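Local structure of putative hyaluronoglucosaminidase (Clostridium perfringens, 6PWI) at residues W253-M263 against D274-L285; F293-E301 against F327-T335. The protein probably hydrolyses terminal N-acetylhexosamine residues from glycans, as a secreted, cell-wall-anchored member of glycoside hydrolase family 84; this part of the longer protein includes the catalytic domain. All blocks are in the same frame, centred on the assembly; numbering follows the deposited sequence.

Interaction 1 of 2, residues W253-M263 against D274-L285; sequences WTIHPFLKDGM and DLEKIIAKFEQL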
loop_
_atom_site.group_PDB
_atom_site.type_symbol
_atom_site.label_atom_id
_atom_site.label_comp_id
_atom_site.label_asym_id
_atom_site.label_seq_id
_atom_site.Cartn_x
_atom_site.Cartn_y
_atom_site.Cartn_z
ATOM N N TRP A 253 -5.854 10.226 12.604
ATOM C CA TRP A 253 -5.011 10.429 13.771
ATOM C C TRP A 253 -5.361 9.370 14.810
ATOM O O TRP A 253 -6.502 8.924 14.846
ATOM C CB TRP A 253 -5.174 11.856 14.312
ATOM C CG TRP A 253 -4.138 12.209 15.338
ATOM C CD1 TRP A 253 -2.828 12.528 15.111
ATOM C CD2 TRP A 253 -4.320 12.241 16.765
ATOM N NE1 TRP A 253 -2.184 12.758 16.295
ATOM C CE2 TRP A 253 -3.070 12.590 17.328
ATOM C CE3 TRP A 253 -5.408 12.015 17.616
ATOM C CZ2 TRP A 253 -2.888 12.723 18.705
ATOM C CZ3 TRP A 253 -5.228 12.150 18.977
ATOM C CH2 TRP A 253 -3.982 12.497 19.511
ATOM N N THR A 254 -4.387 8.964 15.637
ATOM C CA THR A 254 -4.605 7.899 16.614
ATOM C C THR A 254 -4.072 8.295 17.992
ATOM O O THR A 254 -3.238 9.190 18.099
ATOM C CB THR A 254 -3.961 6.573 16.179
ATOM O OG1 THR A 254 -2.558 6.769 15.984
ATOM C CG2 THR A 254 -4.595 5.991 14.934
ATOM N N ILE A 255 -4.530 7.578 19.029
ATOM C CA ILE A 255 -4.181 7.869 20.413
ATOM C C ILE A 255 -4.056 6.566 21.210
ATOM O O ILE A 255 -4.789 5.614 20.957
ATOM C CB ILE A 255 -5.208 8.841 21.032
ATOM C CG1 ILE A 255 -4.803 9.287 22.437
ATOM C CG2 ILE A 255 -6.621 8.266 21.001
ATOM C CD1 ILE A 255 -5.527 10.536 22.904
ATOM N N HIS A 256 -3.122 6.539 22.174
ATOM C CA HIS A 256 -2.979 5.457 23.140
ATOM C C HIS A 256 -3.366 5.952 24.532
ATOM O O HIS A 256 -2.495 6.344 25.301
ATOM C CB HIS A 256 -1.517 5.000 23.221
ATOM C CG HIS A 256 -1.037 4.308 21.995
ATOM N ND1 HIS A 256 -0.886 2.936 21.939
ATOM C CD2 HIS A 256 -0.680 4.785 20.781
ATOM C CE1 HIS A 256 -0.451 2.598 20.741
ATOM N NE2 HIS A 256 -0.321 3.716 20.009
ATOM N N PRO A 257 -4.662 5.980 24.911
ATOM C CA PRO A 257 -5.052 6.491 26.226
ATOM C C PRO A 257 -5.133 5.518 27.403
ATOM O O PRO A 257 -5.640 5.889 28.459
ATOM C CB PRO A 257 -6.459 7.014 25.924
ATOM C CG PRO A 257 -7.003 6.020 24.927
ATOM C CD PRO A 257 -5.816 5.623 24.074
ATOM N N PHE A 258 -4.625 4.290 27.252
ATOM C CA PHE A 258 -4.828 3.301 28.301
ATOM C C PHE A 258 -3.498 2.825 28.871
ATOM O O PHE A 258 -3.416 1.716 29.397
ATOM C CB PHE A 258 -5.650 2.108 27.806
ATOM C CG PHE A 258 -6.987 2.446 27.197
ATOM C CD1 PHE A 258 -8.036 2.892 27.988
ATOM C CD2 PHE A 258 -7.200 2.301 25.835
ATOM C CE1 PHE A 258 -9.266 3.200 27.428
ATOM C CE2 PHE A 258 -8.432 2.606 25.275
ATOM C CZ PHE A 258 -9.462 3.056 26.073
ATOM N N LEU A 259 -2.466 3.669 28.783
ATOM C CA LEU A 259 -1.190 3.329 29.394
ATOM C C LEU A 259 -1.304 3.464 30.915
ATOM O O LEU A 259 -2.400 3.716 31.425
ATOM C CB LEU A 259 -0.091 4.221 28.805
ATOM C CG LEU A 259 0.105 4.119 27.292
ATOM C CD1 LEU A 259 1.072 5.182 26.797
ATOM C CD2 LEU A 259 0.581 2.734 26.880
ATOM N N LYS A 260 -0.169 3.276 31.617
ATOM C CA LYS A 260 -0.068 3.352 33.071
ATOM C C LYS A 260 -0.576 4.707 33.568
ATOM O O LYS A 260 -1.417 4.760 34.464
ATOM C CB LYS A 260 1.357 3.053 33.559
ATOM N N ASP A 261 -0.083 5.797 32.962
ATOM C CA ASP A 261 -0.458 7.144 33.370
ATOM C C ASP A 261 -1.725 7.576 32.636
ATOM O O ASP A 261 -2.092 8.745 32.682
ATOM C CB ASP A 261 0.643 8.162 33.053
ATOM C CG ASP A 261 2.063 7.659 33.262
ATOM O OD1 ASP A 261 2.337 7.095 34.352
ATOM O OD2 ASP A 261 2.890 7.837 32.332
ATOM N N GLY A 262 -2.383 6.628 31.961
ATOM C CA GLY A 262 -3.475 6.945 31.057
ATOM C C GLY A 262 -4.790 7.252 31.773
ATOM O O GLY A 262 -4.840 7.399 32.994
ATOM N N MET A 263 -5.849 7.352 30.966
ATOM C CA MET A 263 -7.225 7.546 31.385
ATOM C C MET A 263 -7.454 6.969 32.781
ATOM O O MET A 263 -7.276 5.775 33.008
ATOM C CB MET A 263 -8.141 6.831 30.390
ATOM C CG MET A 263 -9.493 7.460 30.259
ATOM S SD MET A 263 -9.404 8.940 29.250
ATOM C CE MET A 263 -11.104 9.485 29.388
ATOM N N ASP A 274 -10.563 13.497 32.761
ATOM C CA ASP A 274 -9.753 12.896 31.716
ATOM C C ASP A 274 -10.506 12.867 30.385
ATOM O O ASP A 274 -9.894 12.982 29.324
ATOM C CB ASP A 274 -9.185 11.544 32.162
ATOM C CG ASP A 274 -7.786 11.636 32.752
ATOM O OD1 ASP A 274 -7.117 12.677 32.536
ATOM O OD2 ASP A 274 -7.366 10.664 33.418
ATOM N N LEU A 275 -11.836 12.732 30.436
ATOM C CA LEU A 275 -12.627 12.741 29.213
ATOM C C LEU A 275 -12.601 14.130 28.580
ATOM O O LEU A 275 -12.709 14.256 27.361
ATOM C CB LEU A 275 -14.060 12.280 29.498
ATOM C CG LEU A 275 -14.978 12.265 28.276
ATOM C CD1 LEU A 275 -14.486 11.270 27.238
ATOM C CD2 LEU A 275 -16.421 11.974 28.661
ATOM N N GLU A 276 -12.451 15.164 29.419
ATOM C CA GLU A 276 -12.390 16.544 28.962
ATOM C C GLU A 276 -11.138 16.748 28.111
ATOM O O GLU A 276 -11.175 17.447 27.098
ATOM C CB GLU A 276 -12.374 17.511 30.148
ATOM C CG GLU A 276 -13.756 17.862 30.674
ATOM C CD GLU A 276 -13.813 18.982 31.706
ATOM O OE1 GLU A 276 -12.813 19.729 31.844
ATOM O OE2 GLU A 276 -14.864 19.111 32.371
ATOM N N LYS A 277 -10.040 16.117 28.542
ATOM C CA LYS A 277 -8.741 16.305 27.917
ATOM C C LYS A 277 -8.680 15.564 26.584
ATOM O O LYS A 277 -8.237 16.138 25.591
ATOM C CB LYS A 277 -7.607 15.894 28.861
ATOM C CG LYS A 277 -7.791 16.377 30.288
ATOM C CD LYS A 277 -6.567 16.996 30.899
ATOM C CE LYS A 277 -6.879 17.582 32.260
ATOM N NZ LYS A 277 -5.705 17.492 33.155
ATOM N N ILE A 278 -9.146 14.306 26.563
ATOM C CA ILE A 278 -9.112 13.535 25.330
ATOM C C ILE A 278 -9.928 14.263 24.261
ATOM O O ILE A 278 -9.476 14.413 23.126
ATOM C CB ILE A 278 -9.523 12.057 25.530
ATOM C CG1 ILE A 278 -9.011 11.175 24.386
ATOM C CG2 ILE A 278 -11.026 11.909 25.723
ATOM C CD1 ILE A 278 -9.001 9.689 24.688
ATOM N N ILE A 279 -11.109 14.757 24.647
ATOM C CA ILE A 279 -11.980 15.454 23.719
ATOM C C ILE A 279 -11.308 16.756 23.281
ATOM O O ILE A 279 -11.411 17.141 22.120
ATOM C CB ILE A 279 -13.391 15.646 24.320
ATOM C CG1 ILE A 279 -14.204 14.350 24.226
ATOM C CG2 ILE A 279 -14.128 16.817 23.672
ATOM C CD1 ILE A 279 -15.449 14.336 25.074
ATOM N N ALA A 280 -10.591 17.411 24.200
ATOM C CA ALA A 280 -9.882 18.631 23.846
ATOM C C ALA A 280 -8.849 18.304 22.769
ATOM O O ALA A 280 -8.770 18.985 21.747
ATOM C CB ALA A 280 -9.251 19.257 25.068
ATOM N N LYS A 281 -8.088 17.229 23.003
ATOM C CA LYS A 281 -7.050 16.811 22.079
ATOM C C LYS A 281 -7.659 16.496 20.715
ATOM O O LYS A 281 -7.089 16.872 19.693
ATOM C CB LYS A 281 -6.258 15.619 22.620
ATOM C CG LYS A 281 -5.070 15.205 21.765
ATOM C CD LYS A 281 -4.181 16.361 21.359
ATOM C CE LYS A 281 -2.712 16.004 21.386
ATOM N NZ LYS A 281 -2.338 15.353 22.666
ATOM N N PHE A 282 -8.815 15.818 20.711
ATOM C CA PHE A 282 -9.480 15.473 19.463
ATOM C C PHE A 282 -9.905 16.750 18.749
ATOM O O PHE A 282 -9.791 16.839 17.528
ATOM C CB PHE A 282 -10.651 14.512 19.693
ATOM C CG PHE A 282 -10.305 13.043 19.788
ATOM C CD1 PHE A 282 -8.988 12.607 19.837
ATOM C CD2 PHE A 282 -11.306 12.085 19.858
ATOM C CE1 PHE A 282 -8.687 11.255 19.927
ATOM C CE2 PHE A 282 -11.004 10.734 19.951
ATOM C CZ PHE A 282 -9.695 10.320 19.988
ATOM N N GLU A 283 -10.376 17.734 19.531
ATOM C CA GLU A 283 -10.799 19.025 19.004
ATOM C C GLU A 283 -9.622 19.723 18.327
ATOM O O GLU A 283 -9.802 20.346 17.280
ATOM C CB GLU A 283 -11.401 19.913 20.097
ATOM C CG GLU A 283 -12.751 19.449 20.617
ATOM C CD GLU A 283 -13.914 19.597 19.649
ATOM O OE1 GLU A 283 -13.683 20.055 18.504
ATOM O OE2 GLU A 283 -15.052 19.258 20.043
ATOM N N GLN A 284 -8.424 19.608 18.924
ATOM C CA GLN A 284 -7.231 20.236 18.373
ATOM C C GLN A 284 -6.934 19.660 16.987
ATOM O O GLN A 284 -6.688 20.416 16.047
ATOM C CB GLN A 284 -6.030 20.129 19.320
ATOM C CG GLN A 284 -4.848 20.993 18.885
ATOM C CD GLN A 284 -3.518 20.666 19.529
ATOM O OE1 GLN A 284 -3.261 19.548 19.975
ATOM N NE2 GLN A 284 -2.637 21.650 19.559
ATOM N N LEU A 285 -6.974 18.326 16.861
ATOM C CA LEU A 285 -6.745 17.698 15.568
ATOM C C LEU A 285 -7.884 18.056 14.619
ATOM O O LEU A 285 -7.628 18.321 13.446
ATOM C CB LEU A 285 -6.599 16.180 15.720
ATOM C CG LEU A 285 -5.209 15.643 16.079
ATOM C CD1 LEU A 285 -4.120 16.237 15.203
ATOM C CD2 LEU A 285 -4.888 15.848 17.546
#

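Interaction 2 of 2, residues F293-E301 against F327-T335; sequences FGVLADDAE and FIFVPKVYT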
loop_
_atom_site.group_PDB
_atom_site.type_symbol
_atom_site.label_atom_id
_atom_site.label_comp_id
_atom_site.label_asym_id
_atom_site.label_seq_id
_atom_site.Cartn_x
_atom_site.Cartn_y
_atom_site.Cartn_z
ATOM N N PHE A 293 -10.532 9.086 13.443
ATOM C CA PHE A 293 -9.656 8.860 14.579
ATOM C C PHE A 293 -9.547 7.368 14.888
ATOM O O PHE A 293 -10.496 6.616 14.684
ATOM C CB PHE A 293 -10.178 9.638 15.791
ATOM C CG PHE A 293 -10.166 11.134 15.618
ATOM C CD1 PHE A 293 -9.025 11.872 15.902
ATOM C CD2 PHE A 293 -11.288 11.807 15.158
ATOM C CE1 PHE A 293 -9.008 13.251 15.737
ATOM C CE2 PHE A 293 -11.269 13.184 14.984
ATOM C CZ PHE A 293 -10.132 13.905 15.278
ATOM N N GLY A 294 -8.375 6.960 15.395
ATOM C CA GLY A 294 -8.143 5.615 15.896
ATOM C C GLY A 294 -7.800 5.635 17.382
ATOM O O GLY A 294 -7.141 6.558 17.861
ATOM N N VAL A 295 -8.268 4.614 18.108
ATOM C CA VAL A 295 -7.944 4.438 19.517
ATOM C C VAL A 295 -7.198 3.114 19.660
ATOM O O VAL A 295 -7.720 2.066 19.291
ATOM C CB VAL A 295 -9.213 4.476 20.393
ATOM C CG1 VAL A 295 -8.918 4.095 21.836
ATOM C CG2 VAL A 295 -9.884 5.837 20.339
ATOM N N LEU A 296 -5.975 3.164 20.191
ATOM C CA LEU A 296 -5.116 1.991 20.185
ATOM C C LEU A 296 -4.964 1.449 21.601
ATOM O O LEU A 296 -4.526 2.166 22.497
ATOM C CB LEU A 296 -3.762 2.363 19.578
ATOM C CG LEU A 296 -3.814 3.078 18.230
ATOM C CD1 LEU A 296 -2.415 3.265 17.662
ATOM C CD2 LEU A 296 -4.688 2.329 17.239
ATOM N N ALA A 297 -5.293 0.164 21.774
ATOM C CA ALA A 297 -5.328 -0.463 23.086
ATOM C C ALA A 297 -4.398 -1.675 23.148
ATOM O O ALA A 297 -4.480 -2.467 24.083
ATOM C CB ALA A 297 -6.749 -0.840 23.434
ATOM N N ASP A 298 -3.509 -1.812 22.158
ATOM C CA ASP A 298 -2.588 -2.937 22.099
ATOM C C ASP A 298 -1.706 -2.968 23.345
ATOM O O ASP A 298 -1.185 -4.016 23.707
ATOM C CB ASP A 298 -1.739 -2.907 20.826
ATOM C CG ASP A 298 -1.130 -1.546 20.544
ATOM O OD1 ASP A 298 -1.897 -0.616 20.236
ATOM O OD2 ASP A 298 0.108 -1.421 20.649
ATOM N N ASP A 299 -1.558 -1.815 24.002
ATOM C CA ASP A 299 -0.697 -1.704 25.169
ATOM C C ASP A 299 -1.502 -1.247 26.390
ATOM O O ASP A 299 -0.955 -0.596 27.279
ATOM C CB ASP A 299 0.498 -0.790 24.873
ATOM C CG ASP A 299 0.142 0.551 24.244
ATOM O OD1 ASP A 299 -1.072 0.877 24.147
ATOM O OD2 ASP A 299 1.089 1.273 23.853
ATOM N N ALA A 300 -2.791 -1.615 26.437
ATOM C CA ALA A 300 -3.717 -1.102 27.437
ATOM C C ALA A 300 -3.537 -1.834 28.766
ATOM O O ALA A 300 -3.181 -3.013 28.780
ATOM C CB ALA A 300 -5.132 -1.218 26.932
ATOM N N GLU A 301 -3.828 -1.133 29.874
ATOM C CA GLU A 301 -3.513 -1.628 31.208
ATOM C C GLU A 301 -4.761 -2.116 31.946
ATOM O O GLU A 301 -4.763 -3.234 32.456
ATOM C CB GLU A 301 -2.718 -0.599 32.019
ATOM C CG GLU A 301 -1.282 -0.410 31.548
ATOM C CD GLU A 301 -0.376 -1.635 31.554
ATOM O OE1 GLU A 301 -0.421 -2.410 32.535
ATOM O OE2 GLU A 301 0.380 -1.811 30.572
ATOM N N PHE A 327 -14.894 5.499 14.140
ATOM C CA PHE A 327 -13.655 5.222 14.843
ATOM C C PHE A 327 -13.092 3.855 14.462
ATOM O O PHE A 327 -13.821 2.914 14.139
ATOM C CB PHE A 327 -13.866 5.240 16.358
ATOM C CG PHE A 327 -13.993 6.607 16.981
ATOM C CD1 PHE A 327 -12.871 7.391 17.217
ATOM C CD2 PHE A 327 -15.234 7.096 17.367
ATOM C CE1 PHE A 327 -12.991 8.642 17.808
ATOM C CE2 PHE A 327 -15.353 8.347 17.954
ATOM C CZ PHE A 327 -14.233 9.118 18.172
ATOM N N ILE A 328 -11.763 3.784 14.524
ATOM C CA ILE A 328 -11.000 2.560 14.397
ATOM C C ILE A 328 -10.498 2.217 15.794
ATOM O O ILE A 328 -10.101 3.111 16.535
ATOM C CB ILE A 328 -9.865 2.817 13.389
ATOM C CG1 ILE A 328 -10.409 2.759 11.960
ATOM C CG2 ILE A 328 -8.699 1.867 13.593
ATOM C CD1 ILE A 328 -9.848 3.814 11.041
ATOM N N PHE A 329 -10.562 0.935 16.168
ATOM C CA PHE A 329 -10.107 0.494 17.480
ATOM C C PHE A 329 -9.174 -0.706 17.322
ATOM O O PHE A 329 -9.508 -1.676 16.650
ATOM C CB PHE A 329 -11.307 0.200 18.387
ATOM C CG PHE A 329 -10.970 -0.227 19.796
ATOM C CD1 PHE A 329 -10.834 0.710 20.813
ATOM C CD2 PHE A 329 -10.797 -1.566 20.114
ATOM C CE1 PHE A 329 -10.512 0.321 22.106
ATOM C CE2 PHE A 329 -10.472 -1.953 21.407
ATOM C CZ PHE A 329 -10.330 -1.011 22.402
ATOM N N VAL A 330 -7.996 -0.633 17.946
ATOM C CA VAL A 330 -7.045 -1.730 17.903
ATOM C C VAL A 330 -7.067 -2.401 19.273
ATOM O O VAL A 330 -6.700 -1.784 20.265
ATOM C CB VAL A 330 -5.629 -1.248 17.532
ATOM C CG1 VAL A 330 -4.601 -2.362 17.651
ATOM C CG2 VAL A 330 -5.586 -0.646 16.147
ATOM N N PRO A 331 -7.508 -3.673 19.384
ATOM C CA PRO A 331 -7.739 -4.280 20.696
ATOM C C PRO A 331 -6.427 -4.752 21.318
ATOM O O PRO A 331 -5.412 -4.839 20.624
ATOM C CB PRO A 331 -8.672 -5.448 20.343
ATOM C CG PRO A 331 -8.232 -5.864 18.950
ATOM C CD PRO A 331 -7.792 -4.585 18.265
ATOM N N LYS A 332 -6.453 -5.033 22.630
ATOM C CA LYS A 332 -5.284 -5.549 23.322
ATOM C C LYS A 332 -4.965 -6.950 22.809
ATOM O O LYS A 332 -3.802 -7.306 22.642
ATOM C CB LYS A 332 -5.496 -5.591 24.835
ATOM C CG LYS A 332 -4.284 -6.077 25.615
ATOM C CD LYS A 332 -4.588 -6.427 27.050
ATOM C CE LYS A 332 -3.330 -6.588 27.878
ATOM N NZ LYS A 332 -3.610 -7.300 29.149
ATOM N N VAL A 333 -6.021 -7.731 22.574
ATOM C CA VAL A 333 -5.942 -9.056 21.989
ATOM C C VAL A 333 -6.259 -8.914 20.503
ATOM O O VAL A 333 -7.426 -8.752 20.142
ATOM C CB VAL A 333 -6.951 -9.989 22.691
ATOM C CG1 VAL A 333 -7.144 -11.310 21.961
ATOM C CG2 VAL A 333 -6.599 -10.210 24.157
ATOM N N TYR A 334 -5.224 -8.974 19.649
ATOM C CA TYR A 334 -5.404 -8.678 18.234
ATOM C C TYR A 334 -4.945 -9.843 17.356
ATOM O O TYR A 334 -4.781 -9.684 16.145
ATOM C CB TYR A 334 -4.704 -7.373 17.847
ATOM C CG TYR A 334 -3.231 -7.345 18.157
ATOM C CD1 TYR A 334 -2.306 -7.957 17.322
ATOM C CD2 TYR A 334 -2.767 -6.726 19.308
ATOM C CE1 TYR A 334 -0.953 -7.948 17.619
ATOM C CE2 TYR A 334 -1.417 -6.697 19.616
ATOM C CZ TYR A 334 -0.511 -7.319 18.774
ATOM O OH TYR A 334 0.812 -7.287 19.102
ATOM N N THR A 335 -4.726 -11.007 17.974
ATOM C CA THR A 335 -4.445 -12.226 17.228
ATOM C C THR A 335 -5.165 -13.389 17.894
ATOM O O THR A 335 -5.472 -13.340 19.088
ATOM C CB THR A 335 -2.951 -12.593 17.151
ATOM O OG1 THR A 335 -2.545 -13.219 18.367
ATOM C CG2 THR A 335 -2.029 -11.441 16.815
#

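Interaction 1 of 2, residues W253-M263 against D274-L285
Leu285 projects its branched end onto one face of the Trp253 indole: its CD2 sits 3.6 Å from the centroid of the six-membered ring, only 7° off the normal, a CH-pi contact. The other methyl, Leu285 CD1, lies 3.9 Å from Trp253 CD1, so the two branches of the leucine cover both rings of the indole. The indole reaches the helix because Trp253 CG is anti to the backbone N (chi1 -169°). Phe282 meets the indole at its rim, CE1 in plane and 3.7 Å from Trp253 CZ3, and turns its own edge to Ile255 CG2. Further along, Ile255 CD1 lies 3.8 Å from Ile278 CG1, and Ile278 CD1 also touches Pro257 CB, so that the ethyl arm of one beta-branched side chain touches both the strand and the loop after it.

This is strand 250-255 packed against helix 268-286 of the same beta-alpha-beta unit in the (beta/alpha)8 barrel, the two running nearly antiparallel (163°). Their axes are 10.4 Å apart, a gap filled by large apolar side chains. Beyond Pro257 the loop swings away from the helix; Lys260 and Asp261 of the turn from Leu259 to Gly262 are exposed, and Asp261 is poorly ordered. Met263 brings the chain back, its flexible thioether sliding past Asp274 to set CE 3.5 Å from Leu275 N.

Polar ends find partners outside the pair. Lys281 lays its CG 3.7 Å from Trp253 CH2, while its NZ donates to the carbonyls of Tyr220, Trp225 and Glu227; Asp274 OD2 takes the N-H of Asn264 and a salt bridge from Arg226, and Trp253 NE1 pairs with Tyr229 OH. The strand and helix therefore adhere through apolar and CH-pi packing, whereas buried charge and N-H groups are satisfied by the surrounding loops.

Interaction 2 of 2, residues F293-E301 against F327-T335
Val330 O accepts the N-H of Ala297 at 2.8 Å, although the N-H...O angle has closed to 145° where strand 293-296 gives way to the loop. Before that point the pairing is straighter. Val295 uses both its polar backbone atoms: its N donates to Ile328 O at 2.8 Å, and its O receives Val330 N. Ile328 N in turn reaches Phe293 O, the N-H...O angle being 167°. CA-H...O contacts, such as that of Gly294 CA with Ile328 O, accompany these bonds.

These are neighbouring parallel strands, the fourth and fifth of the (beta/alpha)8 barrel, joined by the right-handed crossover through helix 304-321. Side chains alternate between the two faces of the sheet. On one, Leu296 CD2 and Val330 CG2 pack together, and Met361 of the next strand touches Ile328 and Val330. On the other, facing helix 304-321, Val295 CG1 lies 4.0 Å from Phe329 CD1. With CG anti to the backbone N (chi1 -178°), the Phe329 ring leans across toward the neighbouring chain segment, bringing CZ to 3.7 Å from Ala297 CB, a small methyl that accommodates both the ring and Gln307 of the helix. At the start of the strands, Phe327 CE1 comes 3.6 Å from Phe293 CB, while the Phe293 ring stacks with Phe282.

Past the strand ends, the turn from Ala297 to Ala300 carries Asp298 and Asp299, a pair of acids as in the family 84 catalytic site; Asp299 is the predicted proton donor, and its OD1 is hydrogen-bonded to His256 ND1. Asp298 CB approaches the Tyr334 ring at CE2, whereas the extended aliphatic chain of Lys332, an exposed residue, runs beside the turn and takes CE to 3.7 Å from Ala300 O.

Read from the N terminus, strand 250-255 enters first, and interaction 1 closes the short loop that lets helix 268-286 fold back over it. A short connection then leads into strand 293-296, and interaction 2 closes the longer excursion through helix 304-321 to strand 328-330. The two contacts follow in series, neither enclosing nor crossing the other. They meet in the barrel sheet, where Trp253 O and Ile255 O probably accept hydrogen bonds from Gly294 N and Leu296 N. Three consecutive strands and an outer helix are thus tied together, and past the strand ends Leu259 of residues 253-263 packs on Asp299 of residues 293-301.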